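Local coordinates for protein caprin-2 (PDB 4OUS) that probably acts in canonical Wnt signalling through its C1q domain, which assembles as a trimer and carries a bound calcium ion, at residues Q101-Q104 against G105-V108. The protein carries 1 engineered substitution. Residues are numbered along the deposited sequence; the frame is centred on the assembly and turned at random.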
# COMPACT_ATOMS: atom_id res chain seq x y z
N GLN A 101 -6.95 -5.75 -15.34
CA GLN A 101 -7.82 -5.56 -16.49
C GLN A 101 -9.14 -6.25 -16.21
O GLN A 101 -9.18 -7.47 -16.09
CB GLN A 101 -7.18 -6.13 -17.75
CG GLN A 101 -8.04 -6.03 -18.99
CD GLN A 101 -8.22 -4.60 -19.45
OE1 GLN A 101 -7.25 -3.85 -19.57
NE2 GLN A 101 -9.46 -4.21 -19.71
N LEU A 102 -10.22 -5.48 -16.10
CA LEU A 102 -11.53 -6.03 -15.81
C LEU A 102 -12.45 -5.88 -17.01
O LEU A 102 -12.30 -4.97 -17.82
CB LEU A 102 -12.17 -5.36 -14.60
CG LEU A 102 -11.40 -5.42 -13.28
CD1 LEU A 102 -12.20 -4.71 -12.21
CD2 LEU A 102 -11.12 -6.85 -12.88
N PHE A 103 -13.42 -6.79 -17.10
CA PHE A 103 -14.50 -6.68 -18.06
C PHE A 103 -15.77 -6.34 -17.32
O PHE A 103 -15.94 -6.73 -16.17
CB PHE A 103 -14.67 -7.98 -18.83
CG PHE A 103 -13.51 -8.30 -19.70
CD1 PHE A 103 -13.51 -7.93 -21.04
CD2 PHE A 103 -12.40 -8.95 -19.19
CE1 PHE A 103 -12.44 -8.21 -21.85
CE2 PHE A 103 -11.32 -9.24 -20.00
CZ PHE A 103 -11.34 -8.87 -21.33
N GLN A 104 -16.67 -5.61 -17.99
CA GLN A 104 -17.93 -5.25 -17.37
C GLN A 104 -18.60 -6.49 -16.78
O GLN A 104 -18.71 -7.53 -17.44
CB GLN A 104 -18.86 -4.58 -18.38
CG GLN A 104 -20.16 -4.09 -17.76
CD GLN A 104 -21.03 -3.33 -18.74
OE1 GLN A 104 -20.58 -2.95 -19.82
NE2 GLN A 104 -22.27 -3.08 -18.35
N GLY A 105 -19.01 -6.38 -15.52
CA GLY A 105 -19.66 -7.49 -14.84
C GLY A 105 -18.74 -8.30 -13.95
O GLY A 105 -19.21 -9.01 -13.06
N ASP A 106 -17.42 -8.23 -14.19
CA ASP A 106 -16.47 -8.88 -13.30
C ASP A 106 -16.64 -8.38 -11.87
O ASP A 106 -16.98 -7.21 -11.64
CB ASP A 106 -15.02 -8.61 -13.73
CG ASP A 106 -14.59 -9.45 -14.92
OD1 ASP A 106 -15.32 -10.39 -15.30
OD2 ASP A 106 -13.50 -9.15 -15.45
N GLN A 107 -16.38 -9.25 -10.91
CA GLN A 107 -16.45 -8.86 -9.51
C GLN A 107 -15.12 -9.05 -8.81
O GLN A 107 -14.43 -10.05 -9.00
CB GLN A 107 -17.56 -9.64 -8.81
CG GLN A 107 -18.94 -9.22 -9.31
CD GLN A 107 -20.06 -9.89 -8.56
OE1 GLN A 107 -20.00 -11.08 -8.26
NE2 GLN A 107 -21.11 -9.13 -8.26
N VAL A 108 -14.75 -8.06 -8.00
CA VAL A 108 -13.49 -8.09 -7.28
C VAL A 108 -13.83 -7.98 -5.79
O VAL A 108 -14.66 -7.16 -5.40
CB VAL A 108 -12.54 -6.97 -7.74
CG1 VAL A 108 -11.27 -6.95 -6.91
CG2 VAL A 108 -12.21 -7.13 -9.22
O HOH W 1 -10.94 -9.68 -15.68
O HOH W 2 -17.91 -10.25 -16.87
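Leu-102 and Val-108 face each other where strand 93-102 gives way to strand 107-114. A type II beta turn from Phe-103 to Asp-106 connects the two strands. The two strands lie in different sheets, so the turn carries the chain from one sheet of the C1q jelly roll to the other. Water 1 joins Gln-101 O to the carboxylate of Asp-106, donating to OD2 at 2.6 Å. Leu-102 points its isobutyl group between the sheets. Its CD1 and CD2 both meet Val-108 CG2, each at 3.8 Å, and the two side chains cross at about a right angle. Tyr-53 and Phe-55 of strand 51-60 also pack on Leu-102.

Phe-103 makes both direct hydrogen bonds of the turn. Its N donates to Asp-106 OD2 at 2.9 Å in a nearly straight bond (173°), reaching the oxygen from above the carboxylate plane. Its O accepts from Asp-106 N, also at 2.9 Å, which closes the turn. Asp-106 CG lies anti to its own carbonyl carbon (chi1 -77°), and this turns the carboxylate back over the Phe-103 backbone. The Phe-103 ring stands steeply to that carboxylate and turns an edge to it, with CD2 3.9 Å from OD2. Replacing Asp-106 with alanine would remove the carboxylate, which would probably leave Phe-103 N without this acceptor and each water with one partner fewer.

Gln-104 runs extended away from the turn, and its backbone N is hydrogen-bonded to Thr-50 OG1. Gly-105 follows with a positive phi (98°), where a side chain would run into the Gln-104 carbonyl. Asp-106 OD1 has two partners: Asn-75 ND2 and water 2, which donates to it at 3.0 Å and also donates to Gln-104 O.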